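Local coordinates for antiterminator Q protein (Enterobacteria phage SfI, PDB 6JNY), which acts as a phage transcription antiterminator, probably by associating with RNA polymerase so that transcription continues past terminators, at residues Gly24-Ser29 against Pro56-Asp61; Ser38-Phe43 against Ile83-Tyr88. All coordinates share one frame; numbering follows the deposited sequence.

Contact 1 (Gly24-Ser29 against Pro56-Asp61); sequences GAWVYS and PMCNDD
Trp26 and Met57 bring the two backbones to 5.0 Å, CA to CA, where the C-terminal part of helix 10-28 runs beside the extended residues leading into helix 60-74. The motif at this entry is a helix N-cap: Asn59 stands just before the first turn, with OD1 bonded to the backbone N of Asp62. Next to the cap, Asp60 turns its carboxylate back to the indole. Trp26 NE1 donates to Asp60 OD1 at 2.9 Å in a nearly straight bond (172°) that leaves close to the ring plane. The carboxylate itself is turned 62° from the ring and is met on its anti side, well out of its own plane. With CG anti to the backbone N (chi1 -178°), the indole reaches away from its helix to Met64 and Ser67 of helix 60-74, and Asn59 O lies over the rim of one face. Two sulfurs approach obliquely: Met57 SD, 3.8 Å from Trp26 CD1, makes a Met-aromatic contact, while Cys58 SG lies 4.5 Å from the centroid of the five-membered ring. Ala25 CB rests 3.4 Å from Pro56 O. A bend at chi3 carries Met57 CE to within 3.4 Å of Ser29 CB, tighter than usual carbon-carbon contact. Ser29 OG, also bonded to Arg31 NH1, donates back to Trp26 O at 2.7 Å.

Contact 2 (Ser38-Phe43 against Ile83-Tyr88); sequences SVIAKF and ILLSYY
Phe43 and Leu85 form the centre of a helix-helix packing in which the local axes of 38-43 and 83-88 approach to 11.0 Å and cross at -52°. The central interaction is a CH-pi contact. Leu85 CB sits over the middle of the Phe43 ring, 3.6 Å from its centroid and only 5° off the normal, so the face of the phenyl ring lies flat against the start of the leucine side chain. Because CG of Phe43 is anti to its backbone N (chi1 179°), the ring stretches across the gap to the opposite helix, and the phenylalanine and leucine side chains run antiparallel alongside one another. The far end of the ring reaches backbone: Phe43 CZ is 3.7 Å from Leu85 C.

Apolar contacts of the leucine tip make up most of the rest. Leu85 CD1 comes within 3.8 Å of Phe43 CB and 4.0 Å of Ile40 CG1, with Val39 CG1 more distant at 4.2 Å. The isoleucine side chain lies roughly perpendicular to that of Leu85, and Ile40 CG1 also meets Leu85 CD2.

Ser86 OG lies 3.8 Å from Phe43 CE1 in van der Waals contact and is hydrogen-bonded to Gly82 O, one turn earlier in its own helix.

Around this pair, Leu85 also touches Trp23 of helix 10-28, and Val39 and Ile40 extend along helix 78-90 to Phe81. Ser86 also meets Ile97 of helix 94-103, and Leu84 packs on Ile141 of the long helix 123-155.

From the N terminus, helix 10-28 supplies Gly24-Ser29, and helix 38-45 follows with Ser38-Phe43. The chain then returns in Pro56-Asp61, closing a loop of 26 residues at contact 1, before helix 60-74 leads on to helix 78-90. There Ile83-Tyr88 closes the 39-residue loop of contact 2. The segments alternate, so the two loops cross: helix 38-45 lies within the first, and helix 60-74 within the second. Contact 1 ties helix 10-28 to the entry of helix 60-74, whereas contact 2 joins helix 38-45 to helix 78-90. Their centres are about 13 Å apart, and they meet where Val27 CG1 packs 3.6 Å from Ile40 CG2.

Contact 1 (Gly24-Ser29 against Pro56-Asp61)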
ATOM      1  N   GLY A  24       4.948   5.554   6.627  1.00 16.69           N
ATOM      2  CA  GLY A  24       4.759   4.230   7.169  1.00 14.95           C
ATOM      3  C   GLY A  24       5.375   4.099   8.547  1.00 15.75           C
ATOM      4  O   GLY A  24       4.785   3.496   9.444  1.00 18.59           O
ATOM      5  N   ALA A  25       6.546   4.702   8.744  1.00 16.71           N
ATOM      6  CA  ALA A  25       7.180   4.656  10.061  1.00 17.90           C
ATOM      7  C   ALA A  25       6.377   5.464  11.074  1.00 18.52           C
ATOM      8  O   ALA A  25       6.247   5.068  12.245  1.00 19.86           O
ATOM      9  CB  ALA A  25       8.607   5.187   9.952  1.00 18.76           C
ATOM     10  N   TRP A  26       5.815   6.587  10.636  1.00 18.10           N
ATOM     11  CA  TRP A  26       4.969   7.403  11.505  1.00 18.09           C
ATOM     12  C   TRP A  26       3.713   6.638  11.914  1.00 19.63           C
ATOM     13  O   TRP A  26       3.339   6.620  13.094  1.00 19.80           O
ATOM     14  CB  TRP A  26       4.631   8.700  10.779  1.00 19.11           C
ATOM     15  CG  TRP A  26       3.818   9.676  11.537  1.00 21.76           C
ATOM     16  CD1 TRP A  26       4.268  10.590  12.445  1.00 23.13           C
ATOM     17  CD2 TRP A  26       2.406   9.867  11.436  1.00 22.27           C
ATOM     18  NE1 TRP A  26       3.215  11.328  12.928  1.00 23.64           N
ATOM     19  CE2 TRP A  26       2.060  10.905  12.324  1.00 24.02           C
ATOM     20  CE3 TRP A  26       1.394   9.252  10.687  1.00 21.23           C
ATOM     21  CZ2 TRP A  26       0.746  11.349  12.477  1.00 27.13           C
ATOM     22  CZ3 TRP A  26       0.094   9.688  10.845  1.00 21.28           C
ATOM     23  CH2 TRP A  26      -0.222  10.732  11.726  1.00 23.34           C
ATOM     24  N   VAL A  27       3.055   5.982  10.954  1.00 17.19           N
ATOM     25  CA  VAL A  27       1.887   5.160  11.276  1.00 17.41           C
ATOM     26  C   VAL A  27       2.262   4.046  12.247  1.00 19.12           C
ATOM     27  O   VAL A  27       1.560   3.796  13.241  1.00 20.23           O
ATOM     28  CB  VAL A  27       1.273   4.587   9.988  1.00 15.43           C
ATOM     29  CG1 VAL A  27       0.266   3.501  10.302  1.00 18.98           C
ATOM     30  CG2 VAL A  27       0.629   5.695   9.169  1.00 17.45           C
ATOM     31  N   TYR A  28       3.367   3.347  11.968  1.00 18.40           N
ATOM     32  CA  TYR A  28       3.752   2.193  12.776  1.00 19.59           C
ATOM     33  C   TYR A  28       4.044   2.590  14.216  1.00 23.39           C
ATOM     34  O   TYR A  28       3.926   1.759  15.124  1.00 23.69           O
ATOM     35  CB  TYR A  28       4.970   1.507  12.159  1.00 19.57           C
ATOM     36  CG  TYR A  28       5.223   0.091  12.631  1.00 22.70           C
ATOM     37  CD1 TYR A  28       4.310  -0.925  12.363  1.00 24.76           C
ATOM     38  CD2 TYR A  28       6.395  -0.238  13.294  1.00 26.14           C
ATOM     39  CE1 TYR A  28       4.548  -2.220  12.773  1.00 25.34           C
ATOM     40  CE2 TYR A  28       6.641  -1.536  13.715  1.00 25.99           C
ATOM     41  CZ  TYR A  28       5.716  -2.521  13.443  1.00 27.60           C
ATOM     42  OH  TYR A  28       5.954  -3.812  13.855  1.00 33.43           O
ATOM     43  N   SER A  29       4.434   3.840  14.435  1.00 18.82           N
ATOM     44  CA  SER A  29       4.680   4.344  15.781  1.00 20.22           C
ATOM     45  C   SER A  29       3.398   4.645  16.538  1.00 26.49           C
ATOM     46  O   SER A  29       3.470   5.003  17.723  1.00 25.41           O
ATOM     47  CB  SER A  29       5.530   5.605  15.706  1.00 21.79           C
ATOM     48  OG  SER A  29       4.728   6.741  15.463  1.00 21.57           O
ATOM     49  N   PRO A  56      13.323   6.766  10.452  1.00 27.12           N
ATOM     50  CA  PRO A  56      12.948   8.177  10.378  1.00 30.19           C
ATOM     51  C   PRO A  56      11.492   8.286   9.967  1.00 24.32           C
ATOM     52  O   PRO A  56      10.985   7.482   9.177  1.00 21.84           O
ATOM     53  CB  PRO A  56      13.879   8.735   9.298  1.00 29.43           C
ATOM     54  CG  PRO A  56      14.243   7.559   8.466  1.00 31.21           C
ATOM     55  CD  PRO A  56      14.236   6.364   9.368  1.00 29.18           C
ATOM     56  N   MET A  57      10.813   9.273  10.538  1.00 25.23           N
ATOM     57  CA  MET A  57       9.400   9.478  10.271  1.00 22.20           C
ATOM     58  C   MET A  57       9.146  10.939   9.953  1.00 25.16           C
ATOM     59  O   MET A  57       9.933  11.823  10.299  1.00 24.41           O
ATOM     60  CB  MET A  57       8.529   9.017  11.448  1.00 22.95           C
ATOM     61  CG  MET A  57       8.779   9.773  12.737  1.00 23.56           C
ATOM     62  SD  MET A  57       7.562   9.346  13.997  1.00 27.43           S
ATOM     63  CE  MET A  57       7.908   7.626  14.236  1.00 16.44           C
ATOM     64  N   CYS A  58       8.038  11.184   9.261  1.00 20.71           N
ATOM     65  CA  CYS A  58       7.635  12.547   8.980  1.00 23.58           C
ATOM     66  C   CYS A  58       7.079  13.185  10.248  1.00 20.84           C
ATOM     67  O   CYS A  58       6.911  12.523  11.276  1.00 24.04           O
ATOM     68  CB  CYS A  58       6.575  12.560   7.880  1.00 21.91           C
ATOM     69  SG  CYS A  58       5.193  11.443   8.217  1.00 21.60           S
ATOM     70  N   ASN A  59       6.799  14.484  10.167  1.00 24.31           N
ATOM     71  CA  ASN A  59       6.153  15.184  11.267  1.00 24.96           C
ATOM     72  C   ASN A  59       4.659  14.859  11.284  1.00 28.14           C
ATOM     73  O   ASN A  59       4.135  14.173  10.399  1.00 24.84           O
ATOM     74  CB  ASN A  59       6.477  16.678  11.231  1.00 27.41           C
ATOM     75  CG  ASN A  59       5.906  17.382  10.012  1.00 26.71           C
ATOM     76  OD1 ASN A  59       4.929  16.933   9.419  1.00 28.43           O
ATOM     77  ND2 ASN A  59       6.513  18.499   9.639  1.00 28.35           N
ATOM     78  N   ASP A  60       3.958  15.366  12.302  1.00 25.55           N
ATOM     79  CA  ASP A  60       2.561  14.989  12.502  1.00 26.64           C
ATOM     80  C   ASP A  60       1.657  15.587  11.434  1.00 25.72           C
ATOM     81  O   ASP A  60       0.706  14.936  10.990  1.00 26.94           O
ATOM     82  CB  ASP A  60       2.090  15.424  13.889  1.00 26.63           C
ATOM     83  CG  ASP A  60       2.653  14.555  14.995  1.00 28.10           C
ATOM     84  OD1 ASP A  60       3.385  13.586  14.706  1.00 27.52           O
ATOM     85  OD2 ASP A  60       2.361  14.848  16.177  1.00 29.11           O
ATOM     86  N   ASP A  61       1.916  16.828  11.025  1.00 25.08           N
ATOM     87  CA  ASP A  61       1.092  17.436   9.982  1.00 25.33           C
ATOM     88  C   ASP A  61       1.201  16.643   8.689  1.00 23.83           C
ATOM     89  O   ASP A  61       0.191  16.342   8.042  1.00 25.22           O
ATOM     90  CB  ASP A  61       1.499  18.893   9.753  1.00 27.69           C
ATOM     91  CG  ASP A  61       1.043  19.816  10.873  1.00 31.73           C
ATOM     92  OD1 ASP A  61       0.295  19.363  11.765  1.00 32.26           O
ATOM     93  OD2 ASP A  61       1.442  20.997  10.856  1.00 36.59           O
TER

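Contact 2 (Ser38-Phe43 against Ile83-Tyr88)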
ATOM      1  N   SER A  38     -10.301   3.568   9.690  1.00 24.51           N
ATOM      2  CA  SER A  38     -10.562   2.293  10.344  1.00 29.01           C
ATOM      3  C   SER A  38      -9.645   1.190   9.828  1.00 25.78           C
ATOM      4  O   SER A  38      -9.252   0.307  10.599  1.00 26.70           O
ATOM      5  CB  SER A  38     -12.033   1.902  10.195  1.00 31.23           C
ATOM      6  OG  SER A  38     -12.415   1.850   8.835  1.00 34.47           O
ATOM      7  N   VAL A  39      -9.287   1.220   8.542  1.00 25.75           N
ATOM      8  CA  VAL A  39      -8.397   0.190   8.006  1.00 22.16           C
ATOM      9  C   VAL A  39      -7.034   0.266   8.680  1.00 21.46           C
ATOM     10  O   VAL A  39      -6.485  -0.748   9.129  1.00 23.10           O
ATOM     11  CB  VAL A  39      -8.280   0.296   6.474  1.00 22.67           C
ATOM     12  CG1 VAL A  39      -7.240  -0.678   5.973  1.00 23.79           C
ATOM     13  CG2 VAL A  39      -9.615   0.012   5.797  1.00 23.84           C
ATOM     14  N   ILE A  40      -6.465   1.471   8.763  1.00 20.56           N
ATOM     15  CA  ILE A  40      -5.161   1.618   9.409  1.00 20.69           C
ATOM     16  C   ILE A  40      -5.245   1.253  10.885  1.00 23.11           C
ATOM     17  O   ILE A  40      -4.369   0.557  11.413  1.00 22.77           O
ATOM     18  CB  ILE A  40      -4.578   3.023   9.182  1.00 21.38           C
ATOM     19  CG1 ILE A  40      -4.363   3.268   7.685  1.00 19.44           C
ATOM     20  CG2 ILE A  40      -3.258   3.179   9.931  1.00 21.74           C
ATOM     21  CD1 ILE A  40      -3.999   4.680   7.353  1.00 20.41           C
ATOM     22  N   ALA A  41      -6.305   1.699  11.567  1.00 23.26           N
ATOM     23  CA  ALA A  41      -6.479   1.374  12.982  1.00 24.20           C
ATOM     24  C   ALA A  41      -6.578  -0.132  13.200  1.00 25.95           C
ATOM     25  O   ALA A  41      -5.933  -0.683  14.101  1.00 26.70           O
ATOM     26  CB  ALA A  41      -7.716   2.086  13.527  1.00 29.22           C
ATOM     27  N   LYS A  42      -7.380  -0.819  12.381  1.00 24.95           N
ATOM     28  CA  LYS A  42      -7.473  -2.274  12.487  1.00 28.25           C
ATOM     29  C   LYS A  42      -6.133  -2.935  12.200  1.00 28.61           C
ATOM     30  O   LYS A  42      -5.759  -3.910  12.863  1.00 28.52           O
ATOM     31  CB  LYS A  42      -8.535  -2.813  11.528  1.00 27.36           C
ATOM     32  CG  LYS A  42      -8.756  -4.314  11.638  1.00 31.78           C
ATOM     33  CD  LYS A  42     -10.024  -4.748  10.917  1.00 35.95           C
ATOM     34  CE  LYS A  42     -10.397  -6.179  11.276  1.00 40.33           C
ATOM     35  NZ  LYS A  42     -10.725  -6.309  12.727  1.00 44.14           N
ATOM     36  N   PHE A  43      -5.402  -2.429  11.202  1.00 24.40           N
ATOM     37  CA  PHE A  43      -4.093  -2.994  10.897  1.00 23.72           C
ATOM     38  C   PHE A  43      -3.160  -2.868  12.091  1.00 24.43           C
ATOM     39  O   PHE A  43      -2.446  -3.817  12.441  1.00 24.46           O
ATOM     40  CB  PHE A  43      -3.505  -2.292   9.665  1.00 20.64           C
ATOM     41  CG  PHE A  43      -2.137  -2.785   9.287  1.00 22.09           C
ATOM     42  CD1 PHE A  43      -1.986  -3.848   8.417  1.00 22.32           C
ATOM     43  CD2 PHE A  43      -1.005  -2.180   9.804  1.00 22.82           C
ATOM     44  CE1 PHE A  43      -0.726  -4.304   8.076  1.00 24.10           C
ATOM     45  CE2 PHE A  43       0.259  -2.640   9.471  1.00 21.53           C
ATOM     46  CZ  PHE A  43       0.392  -3.694   8.602  1.00 22.19           C
ATOM     47  N   ILE A  83      -1.798  -4.643   1.851  1.00 18.19           N
ATOM     48  CA  ILE A  83      -0.466  -4.905   1.318  1.00 17.63           C
ATOM     49  C   ILE A  83       0.400  -3.658   1.403  1.00 18.18           C
ATOM     50  O   ILE A  83       1.586  -3.728   1.749  1.00 16.65           O
ATOM     51  CB  ILE A  83      -0.572  -5.461  -0.113  1.00 15.87           C
ATOM     52  CG1 ILE A  83      -1.032  -6.920  -0.075  1.00 19.44           C
ATOM     53  CG2 ILE A  83       0.743  -5.317  -0.861  1.00 18.70           C
ATOM     54  CD1 ILE A  83      -1.513  -7.438  -1.397  1.00 22.22           C
ATOM     55  N   LEU A  84      -0.175  -2.494   1.082  1.00 16.14           N
ATOM     56  CA  LEU A  84       0.545  -1.242   1.235  1.00 15.17           C
ATOM     57  C   LEU A  84       1.005  -1.034   2.672  1.00 16.51           C
ATOM     58  O   LEU A  84       2.143  -0.609   2.907  1.00 15.96           O
ATOM     59  CB  LEU A  84      -0.356  -0.079   0.799  1.00 15.39           C
ATOM     60  CG  LEU A  84       0.280   1.308   0.722  1.00 13.83           C
ATOM     61  CD1 LEU A  84       1.156   1.418  -0.508  1.00 16.29           C
ATOM     62  CD2 LEU A  84      -0.803   2.406   0.696  1.00 16.40           C
ATOM     63  N   LEU A  85       0.127  -1.320   3.646  1.00 17.38           N
ATOM     64  CA  LEU A  85       0.488  -1.144   5.053  1.00 16.20           C
ATOM     65  C   LEU A  85       1.548  -2.150   5.502  1.00 16.30           C
ATOM     66  O   LEU A  85       2.481  -1.781   6.220  1.00 17.32           O
ATOM     67  CB  LEU A  85      -0.763  -1.213   5.938  1.00 15.98           C
ATOM     68  CG  LEU A  85      -1.706  -0.001   5.805  1.00 17.32           C
ATOM     69  CD1 LEU A  85      -3.063  -0.295   6.451  1.00 19.34           C
ATOM     70  CD2 LEU A  85      -1.084   1.236   6.403  1.00 17.17           C
ATOM     71  N   SER A  86       1.446  -3.402   5.049  1.00 17.93           N
ATOM     72  CA  SER A  86       2.490  -4.386   5.352  1.00 16.52           C
ATOM     73  C   SER A  86       3.851  -3.897   4.875  1.00 17.63           C
ATOM     74  O   SER A  86       4.832  -3.923   5.624  1.00 19.87           O
ATOM     75  CB  SER A  86       2.149  -5.728   4.709  1.00 19.28           C
ATOM     76  OG  SER A  86       1.015  -6.314   5.329  1.00 24.90           O
ATOM     77  N   TYR A  87       3.919  -3.388   3.643  1.00 15.57           N
ATOM     78  CA  TYR A  87       5.203  -2.983   3.083  1.00 14.43           C
ATOM     79  C   TYR A  87       5.729  -1.713   3.743  1.00 16.42           C
ATOM     80  O   TYR A  87       6.899  -1.643   4.133  1.00 18.41           O
ATOM     81  CB  TYR A  87       5.050  -2.782   1.575  1.00 15.36           C
ATOM     82  CG  TYR A  87       6.336  -2.509   0.838  1.00 14.70           C
ATOM     83  CD1 TYR A  87       6.563  -1.266   0.256  1.00 17.15           C
ATOM     84  CD2 TYR A  87       7.292  -3.498   0.657  1.00 15.53           C
ATOM     85  CE1 TYR A  87       7.723  -1.007  -0.450  1.00 17.45           C
ATOM     86  CE2 TYR A  87       8.451  -3.244  -0.039  1.00 16.22           C
ATOM     87  CZ  TYR A  87       8.665  -2.008  -0.598  1.00 18.57           C
ATOM     88  OH  TYR A  87       9.817  -1.749  -1.297  1.00 20.81           O
ATOM     89  N   TYR A  88       4.891  -0.674   3.843  1.00 13.64           N
ATOM     90  CA  TYR A  88       5.395   0.611   4.317  1.00 13.35           C
ATOM     91  C   TYR A  88       5.326   0.776   5.829  1.00 17.52           C
ATOM     92  O   TYR A  88       6.259   1.326   6.411  1.00 17.19           O
ATOM     93  CB  TYR A  88       4.684   1.779   3.603  1.00 15.14           C
ATOM     94  CG  TYR A  88       5.165   1.960   2.190  1.00 13.59           C
ATOM     95  CD1 TYR A  88       6.459   2.375   1.928  1.00 13.76           C
ATOM     96  CD2 TYR A  88       4.335   1.657   1.125  1.00 13.03           C
ATOM     97  CE1 TYR A  88       6.909   2.541   0.624  1.00 14.40           C
ATOM     98  CE2 TYR A  88       4.773   1.806  -0.179  1.00 13.69           C
ATOM     99  CZ  TYR A  88       6.064   2.241  -0.414  1.00 13.77           C
ATOM    100  OH  TYR A  88       6.500   2.399  -1.707  1.00 15.79           O
TER